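Local coordinates for protein beta-galactosidase (Streptococcus pneumoniae, PDB 4CUA) that hydrolyses beta-galactosides as a full-length enzyme, this fragment being a carbohydrate-binding module that probably recognises galactose-containing sugars, at residues Y41-Q44 with P45-R48; F122-S125 with A126-K129; F65-G69 with I70-R74. One frame throughout, in Å; residues are numbered along the deposited sequence.

Interaction 1: Y41-Q44 with P45-R48; sequences YNNQ and PANR. With CA (calcium ion), chain C; EDO (1,2-ethanediol), chain F; EDO (1,2-ethanediol), chain D.
A tight turn in the calcium-binding loop ahead of strand 49-50 brings the amide oxygen of Asn43 to the edge of the Arg48 guanidinium, in a carbohydrate-binding module of the galactose-binding domain family. The chain reverses through the cis peptide between Gln44 and Pro45, which brings the CA atoms of Asn43 and Ala46 to 3.8 Å. Before the reversal Asn42 forms an Asx turn: its OD1 accepts from Gln44 N at 2.9 Å, the donor lying above the carbonyl plane.

Both terminal nitrogens of Arg48 converge on one oxygen of Asn43. NH1 and NH2 each lie 2.9 Å from Asn43 OD1, which stays in the guanidinium plane. The amide is turned 40° against that plane, and NH1 approaches almost head-on to the C=O, whereas NH2 is tilted off the carbonyl plane. With CG of Arg48 set between the backbone N and the carbonyl carbon (chi1 52°) and the chain then extended to NE, the head group reaches back over the turn. NH1 makes a further weak bond to Asn42 O.

Also at the guanidinium edge, in its plane, a water fastens the two limbs together, lying 2.7 Å from Asn42 O and accepting from both Asn47 N and Arg48 NH1. The remaining guanidinium edge, NE and NH2, meets a 1,2-ethanediol probably left from crystallisation; Asp86 lies farther off as a long, weak ionic partner.

Asn47 carries the turn to the metal site, where Asn33, Asp36, Leu38, Thr174 and Glu175 supply the other ligands. Its CG stands anti to the backbone N (chi1 -178°), and Asn47 OD1 binds the calcium ion at 2.3 Å.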
loop_
_atom_site.group_PDB
_atom_site.type_symbol
_atom_site.label_atom_id
_atom_site.label_comp_id
_atom_site.label_asym_id
_atom_site.label_seq_id
_atom_site.Cartn_x
_atom_site.Cartn_y
_atom_site.Cartn_z
ATOM N N TYR A 41 -2.116 -14.077 -8.647
ATOM C CA TYR A 41 -3.372 -14.285 -7.937
ATOM C C TYR A 41 -3.561 -15.704 -7.380
ATOM O O TYR A 41 -4.640 -16.072 -6.958
ATOM C CB TYR A 41 -4.538 -13.890 -8.843
ATOM C CG TYR A 41 -4.488 -12.414 -9.138
ATOM C CD1 TYR A 41 -4.958 -11.465 -8.252
ATOM C CD2 TYR A 41 -3.975 -11.965 -10.342
ATOM C CE1 TYR A 41 -4.879 -10.106 -8.584
ATOM C CE2 TYR A 41 -3.908 -10.650 -10.658
ATOM C CZ TYR A 41 -4.406 -9.724 -9.793
ATOM O OH TYR A 41 -4.343 -8.371 -10.062
ATOM N N ASN A 42 -2.465 -16.433 -7.342
ATOM C CA ASN A 42 -2.485 -17.812 -6.841
ATOM C C ASN A 42 -1.218 -18.124 -6.065
ATOM O O ASN A 42 -0.538 -17.234 -5.561
ATOM C CB ASN A 42 -2.804 -18.766 -8.014
ATOM C CG ASN A 42 -1.771 -18.680 -9.095
ATOM O OD1 ASN A 42 -0.608 -18.464 -8.851
ATOM N ND2 ASN A 42 -2.228 -18.802 -10.337
ATOM N N ASN A 43 -0.869 -19.396 -5.914
ATOM C CA ASN A 43 0.322 -19.795 -5.231
ATOM C C ASN A 43 1.436 -20.300 -6.096
ATOM O O ASN A 43 2.335 -20.965 -5.619
ATOM C CB ASN A 43 -0.016 -20.814 -4.140
ATOM C CG ASN A 43 -0.989 -20.272 -3.127
ATOM O OD1 ASN A 43 -0.964 -19.072 -2.756
ATOM N ND2 ASN A 43 -1.810 -21.149 -2.566
ATOM N N GLN A 44 1.379 -19.975 -7.376
ATOM C CA GLN A 44 2.333 -20.473 -8.376
ATOM C C GLN A 44 2.903 -19.323 -9.203
ATOM O O GLN A 44 2.644 -19.231 -10.394
ATOM C CB GLN A 44 1.621 -21.482 -9.276
ATOM C CG GLN A 44 1.056 -22.636 -8.494
ATOM C CD GLN A 44 0.195 -23.530 -9.345
ATOM O OE1 GLN A 44 0.715 -24.382 -10.089
ATOM N NE2 GLN A 44 -1.108 -23.344 -9.242
ATOM N N PRO A 45 3.648 -18.411 -8.551
ATOM C CA PRO A 45 4.091 -18.408 -7.194
ATOM C C PRO A 45 3.194 -17.575 -6.312
ATOM O O PRO A 45 2.525 -16.660 -6.806
ATOM C CB PRO A 45 5.444 -17.733 -7.312
ATOM C CG PRO A 45 5.204 -16.684 -8.336
ATOM C CD PRO A 45 4.252 -17.304 -9.328
ATOM N N ALA A 46 3.215 -17.843 -5.017
ATOM C CA ALA A 46 2.625 -16.959 -4.053
ATOM C C ALA A 46 3.437 -15.689 -4.043
ATOM O O ALA A 46 4.671 -15.712 -3.828
ATOM C CB ALA A 46 2.582 -17.568 -2.680
ATOM N N ASN A 47 2.754 -14.575 -4.260
ATOM C CA ASN A 47 3.419 -13.264 -4.237
ATOM C C ASN A 47 2.403 -12.208 -3.773
ATOM O O ASN A 47 1.490 -11.846 -4.496
ATOM C CB ASN A 47 3.914 -12.875 -5.636
ATOM C CG ASN A 47 4.642 -11.541 -5.602
ATOM O OD1 ASN A 47 4.023 -10.483 -5.821
ATOM N ND2 ASN A 47 5.904 -11.582 -5.304
ATOM N N ARG A 48 2.490 -11.840 -2.516
ATOM C CA ARG A 48 1.486 -10.974 -1.925
ATOM C C ARG A 48 1.928 -10.439 -0.597
ATOM O O ARG A 48 2.715 -11.092 0.101
ATOM C CB ARG A 48 0.163 -11.705 -1.819
ATOM C CG ARG A 48 0.256 -13.054 -1.120
ATOM C CD ARG A 48 -1.096 -13.696 -1.040
ATOM N NE ARG A 48 -1.083 -15.027 -0.451
ATOM C CZ ARG A 48 -0.920 -16.160 -1.134
ATOM N NH1 ARG A 48 -0.675 -16.184 -2.422
ATOM N NH2 ARG A 48 -0.934 -17.326 -0.459
HETATM CA CA CA C . 3.953 -8.265 -6.336
HETATM C C1 EDO F . 5.998 -14.751 -0.723
HETATM O O1 EDO F . 6.508 -13.815 0.195
HETATM C C2 EDO F . 4.550 -15.071 -0.394
HETATM O O2 EDO F . 3.684 -13.933 -0.656
HETATM C C1 EDO D . -2.889 -16.410 2.616
HETATM O O1 EDO D . -2.737 -17.597 1.855
HETATM C C2 EDO D . -1.617 -15.981 3.314
HETATM O O2 EDO D . -0.635 -15.635 2.281
HETATM O O HOH W 1 -0.108 -14.623 -4.828
#

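Interaction 2: F122-S125 with A126-K129; sequences FNDS and ANWK. With EDO (1,2-ethanediol), chain E.
From Asp124 the backbone winds into a short 3-10 turn, Asn127 N donating to Asp124 O at 2.9 Å and Trp128 N to Ser125 O at 3.2 Å, before it straightens into strand 128-130. The carboxylate of Asp124 folds over the start of this turn. Its CG lies anti to the backbone N (chi1 -175°), which lets OD1 accept from Ala126 N at 3.0 Å from above the carboxylate plane, an Asx turn.

Asp124 and Asn127 cross at about a right angle on the same side of the turn, and no direct hydrogen bond joins their ends. Two waters do so instead, both donating to Asp124 OD2: one accepts from Asn127 ND2, the other donates to Asn127 OD1. The amide nitrogen has a protein partner as well, Val121 O, so this side chain is tied back to the residue before Phe122.

On the inner side, the indole of Trp128 reaches back beneath the turn. NE1 donates to Phe122 O at 2.9 Å with a fairly straight N-H...O angle of 151°; the oxygen sits slightly off the indole plane. This bond satisfies the N-H of the buried indole and restrains its rotation; Arg159 NH1 adds a weak second bond to Phe122 O. Next to it, the six-membered part of the indole packs against the Phe122 ring, Trp128 CZ2 lying 3.5 Å from Phe122 CD1. The two aromatic planes are oblique, at 52°.

Further inward, Phe122 stacks on Phe21 of strand 19-22, and Trp128 makes a cation-pi contact with Arg159 of strand 157-163. Backbone bonds from Asn127 to Val101 and from Lys129 to Tyr99 dock the chain leaving the turn alongside strand 94-100 and its end.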
loop_
_atom_site.group_PDB
_atom_site.type_symbol
_atom_site.label_atom_id
_atom_site.label_comp_id
_atom_site.label_asym_id
_atom_site.label_seq_id
_atom_site.Cartn_x
_atom_site.Cartn_y
_atom_site.Cartn_z
ATOM N N PHE A 122 4.583 7.776 10.486
ATOM C CA PHE A 122 3.439 7.175 9.849
ATOM C C PHE A 122 2.376 6.665 10.818
ATOM O O PHE A 122 1.247 6.509 10.434
ATOM C CB PHE A 122 3.822 5.999 8.929
ATOM C CG PHE A 122 4.585 6.373 7.706
ATOM C CD1 PHE A 122 4.634 7.672 7.191
ATOM C CD2 PHE A 122 5.265 5.373 7.016
ATOM C CE1 PHE A 122 5.361 7.978 6.042
ATOM C CE2 PHE A 122 5.964 5.669 5.851
ATOM C CZ PHE A 122 6.000 6.953 5.365
ATOM N N ASN A 123 2.767 6.380 12.062
ATOM C CA ASN A 123 1.825 5.869 13.028
ATOM C C ASN A 123 0.941 6.957 13.652
ATOM O O ASN A 123 0.013 6.592 14.392
ATOM C CB ASN A 123 2.566 5.155 14.131
ATOM C CG ASN A 123 3.260 3.905 13.613
ATOM O OD1 ASN A 123 2.667 3.151 12.841
ATOM N ND2 ASN A 123 4.485 3.684 14.065
ATOM N N ASP A 124 1.270 8.217 13.437
ATOM C CA ASP A 124 0.464 9.361 13.989
ATOM C C ASP A 124 -0.603 9.738 12.983
ATOM O O ASP A 124 -0.271 10.234 11.883
ATOM C CB ASP A 124 1.404 10.486 14.308
ATOM C CG ASP A 124 0.713 11.683 14.993
ATOM O OD1 ASP A 124 -0.544 11.625 15.089
ATOM O OD2 ASP A 124 1.502 12.618 15.316
ATOM N N SER A 125 -1.858 9.554 13.338
ATOM C CA SER A 125 -2.973 9.874 12.435
ATOM C C SER A 125 -3.015 11.373 12.081
ATOM O O SER A 125 -3.523 11.690 10.975
ATOM C CB SER A 125 -4.298 9.378 13.010
ATOM O OG SER A 125 -4.514 10.083 14.234
ATOM N N ALA A 126 -2.436 12.274 12.883
ATOM C CA ALA A 126 -2.345 13.694 12.490
ATOM C C ALA A 126 -1.504 13.939 11.242
ATOM O O ALA A 126 -1.520 15.021 10.639
ATOM C CB ALA A 126 -1.854 14.570 13.635
ATOM N N ASN A 127 -0.717 12.936 10.843
ATOM C CA ASN A 127 0.151 13.102 9.707
ATOM C C ASN A 127 -0.465 12.642 8.376
ATOM O O ASN A 127 0.256 12.703 7.369
ATOM C CB ASN A 127 1.467 12.349 9.985
ATOM C CG ASN A 127 2.316 13.036 11.019
ATOM O OD1 ASN A 127 2.256 14.261 11.148
ATOM N ND2 ASN A 127 3.150 12.281 11.743
ATOM N N TRP A 128 -1.712 12.220 8.416
ATOM C CA TRP A 128 -2.449 11.752 7.272
ATOM C C TRP A 128 -3.751 12.521 7.057
ATOM O O TRP A 128 -4.432 12.888 8.025
ATOM C CB TRP A 128 -2.815 10.304 7.444
ATOM C CG TRP A 128 -1.588 9.432 7.546
ATOM C CD1 TRP A 128 -1.013 8.980 8.671
ATOM C CD2 TRP A 128 -0.811 8.907 6.457
ATOM N NE1 TRP A 128 0.132 8.257 8.394
ATOM C CE2 TRP A 128 0.232 8.164 7.023
ATOM C CE3 TRP A 128 -0.909 8.998 5.091
ATOM C CZ2 TRP A 128 1.227 7.536 6.250
ATOM C CZ3 TRP A 128 0.067 8.341 4.295
ATOM C CH2 TRP A 128 1.098 7.611 4.904
ATOM N N LYS A 129 -4.089 12.739 5.782
ATOM C CA LYS A 129 -5.431 13.160 5.453
ATOM C C LYS A 129 -6.013 12.272 4.381
ATOM O O LYS A 129 -5.215 11.690 3.564
ATOM C CB LYS A 129 -5.444 14.591 4.900
ATOM C CG LYS A 129 -5.085 15.655 5.947
ATOM C CD LYS A 129 -5.439 17.030 5.410
ATOM C CE LYS A 129 -5.034 18.068 6.438
ATOM N NZ LYS A 129 -5.235 19.426 5.878
HETATM C C1 EDO E . 1.388 2.887 9.745
HETATM O O1 EDO E . 2.054 2.061 10.580
HETATM C C2 EDO E . 1.963 2.591 8.299
HETATM O O2 EDO E . 1.034 2.942 7.416
HETATM O O HOH W 2 4.363 12.826 14.211
HETATM O O HOH W 3 1.823 15.181 13.687
#

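Interaction 3: F65-G69 with I70-R74; sequences FGDSG and ILSKR. With EDO (1,2-ethanediol), chain I.
Phe65 and Arg74 form the dense end of this contact: the aliphatic base of the arginine lies over one face of the buried ring. Arg74 CB makes a CH-pi contact 4.3 Å from the ring centroid, and Arg74 CG sits 3.6 Å from Phe65 CG. A bend at chi2 (-106°) then turns the edge of the guanidinium, nearly perpendicular to the ring, to the carbonyl of Gly66. There Arg74 NH2 donates to Gly66 O at 2.8 Å, on a lone pair of the carbonyl, and NE adds a weak bond to the same oxygen.

These residues belong to the beta hairpin of strands 58-67 and 70-83, closed by a type I' turn from Asp67 to Ile70. Asp67 N donates to Ile70 O at 2.8 Å and Ile70 N returns to Asp67 O at 3.2 Å. Ser68 and Gly69 both take positive phi, as type I' requires, and the Gly69 angles by themselves call for glycine.

Toward the exposed tip the fit is looser. Asp67 OD1 stays 4.2 Å from Arg74 NH2, too far for a salt bridge, and instead accepts from Ser68 OG. A water donates to both Asp67 OD2 and Ser72 OG.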
loop_
_atom_site.group_PDB
_atom_site.type_symbol
_atom_site.label_atom_id
_atom_site.label_comp_id
_atom_site.label_asym_id
_atom_site.label_seq_id
_atom_site.Cartn_x
_atom_site.Cartn_y
_atom_site.Cartn_z
ATOM N N PHE A 65 7.740 7.554 -1.554
ATOM C CA PHE A 65 8.315 7.814 -2.889
ATOM C C PHE A 65 9.766 8.157 -2.901
ATOM O O PHE A 65 10.348 8.690 -1.948
ATOM C CB PHE A 65 7.536 8.922 -3.569
ATOM C CG PHE A 65 6.109 8.585 -3.761
ATOM C CD1 PHE A 65 5.693 7.488 -4.512
ATOM C CD2 PHE A 65 5.111 9.292 -3.123
ATOM C CE1 PHE A 65 4.389 7.157 -4.664
ATOM C CE2 PHE A 65 3.795 8.942 -3.241
ATOM C CZ PHE A 65 3.386 7.860 -4.002
ATOM N N GLY A 66 10.405 7.891 -4.055
ATOM C CA GLY A 66 11.788 8.289 -4.221
ATOM C C GLY A 66 11.964 8.838 -5.642
ATOM O O GLY A 66 11.166 8.637 -6.486
ATOM N N ASP A 67 13.042 9.582 -5.805
ATOM C CA ASP A 67 13.549 9.998 -7.146
ATOM C C ASP A 67 15.023 9.749 -7.117
ATOM O O ASP A 67 15.762 10.297 -6.313
ATOM C CB ASP A 67 13.209 11.454 -7.340
ATOM C CG ASP A 67 13.701 12.009 -8.675
ATOM O OD1 ASP A 67 14.279 11.232 -9.472
ATOM O OD2 ASP A 67 13.369 13.188 -8.895
ATOM N N SER A 68 15.499 8.913 -8.019
ATOM C CA SER A 68 16.928 8.722 -8.210
ATOM C C SER A 68 17.643 8.286 -6.978
ATOM O O SER A 68 18.818 8.573 -6.763
ATOM C CB SER A 68 17.563 10.002 -8.782
ATOM O OG SER A 68 16.804 10.436 -9.934
ATOM N N GLY A 69 16.917 7.484 -6.167
ATOM C CA GLY A 69 17.485 6.860 -4.988
ATOM C C GLY A 69 17.255 7.537 -3.699
ATOM O O GLY A 69 17.635 6.959 -2.645
ATOM N N ILE A 70 16.735 8.776 -3.722
ATOM C CA ILE A 70 16.493 9.504 -2.505
ATOM C C ILE A 70 15.040 9.933 -2.363
ATOM O O ILE A 70 14.251 9.902 -3.279
ATOM C CB ILE A 70 17.454 10.667 -2.317
ATOM C CG1 ILE A 70 17.063 11.756 -3.259
ATOM C CG2 ILE A 70 18.921 10.198 -2.404
ATOM C CD1 ILE A 70 17.820 13.023 -2.967
ATOM N N LEU A 71 14.649 10.247 -1.124
ATOM C CA LEU A 71 13.301 10.631 -0.841
ATOM C C LEU A 71 12.797 11.762 -1.742
ATOM O O LEU A 71 13.528 12.719 -1.986
ATOM C CB LEU A 71 13.172 11.022 0.643
ATOM C CG LEU A 71 11.769 11.446 1.082
ATOM C CD1 LEU A 71 10.803 10.279 1.242
ATOM C CD2 LEU A 71 11.856 12.174 2.412
ATOM N N SER A 72 11.559 11.693 -2.168
ATOM C CA SER A 72 10.941 12.728 -3.004
ATOM C C SER A 72 9.490 12.826 -2.756
ATOM O O SER A 72 8.811 11.812 -2.553
ATOM C CB SER A 72 11.160 12.370 -4.455
ATOM O OG SER A 72 10.707 13.417 -5.301
ATOM N N LYS A 73 8.968 14.022 -2.763
ATOM C CA LYS A 73 7.569 14.175 -2.948
ATOM C C LYS A 73 7.209 13.875 -4.376
ATOM O O LYS A 73 8.011 14.082 -5.287
ATOM C CB LYS A 73 7.054 15.601 -2.626
ATOM C CG LYS A 73 7.149 15.977 -1.191
ATOM C CD LYS A 73 6.416 17.309 -0.981
ATOM C CE LYS A 73 6.503 17.700 0.466
ATOM N NZ LYS A 73 5.814 19.000 0.773
ATOM N N ARG A 74 6.012 13.398 -4.563
ATOM C CA ARG A 74 5.427 13.239 -5.889
ATOM C C ARG A 74 4.030 13.762 -5.936
ATOM O O ARG A 74 3.308 13.777 -4.926
ATOM C CB ARG A 74 5.362 11.729 -6.251
ATOM C CG ARG A 74 6.691 11.045 -6.297
ATOM C CD ARG A 74 7.152 10.748 -7.693
ATOM N NE ARG A 74 8.417 10.086 -7.757
ATOM C CZ ARG A 74 9.227 10.317 -8.810
ATOM N NH1 ARG A 74 8.795 11.174 -9.734
ATOM N NH2 ARG A 74 10.385 9.754 -8.897
HETATM C C1 EDO I . 5.762 14.701 -9.778
HETATM O O1 EDO I . 5.886 15.162 -8.448
HETATM C C2 EDO I . 6.843 13.748 -10.151
HETATM O O2 EDO I . 6.196 12.516 -10.440
HETATM O O HOH W 4 8.699 7.308 -6.484
HETATM O O HOH W 5 13.404 14.656 -6.371
#

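In the fold
Interactions 1, 3 and 2 follow one another along the chain within one galactose-binding family domain, and none touches another. Interactions 2 and 3 are the closer neighbours, with centres about 20 Å apart and nearest atoms about 7 Å apart; both reach the same antiparallel sheet, 65-74 as its hairpin tip and 122-129 by entering strand 128-130. Interaction 1 lies on the opposite side of the chain's centre from interaction 2, about 32 Å between centres, and about 29 Å centre to centre from interaction 3. It alone holds a calcium ligand; strand 49-50, which follows it, pairs with strand 172-177, the source of Thr174 and Glu175, which pairs in turn with strand 70-83 of the hairpin.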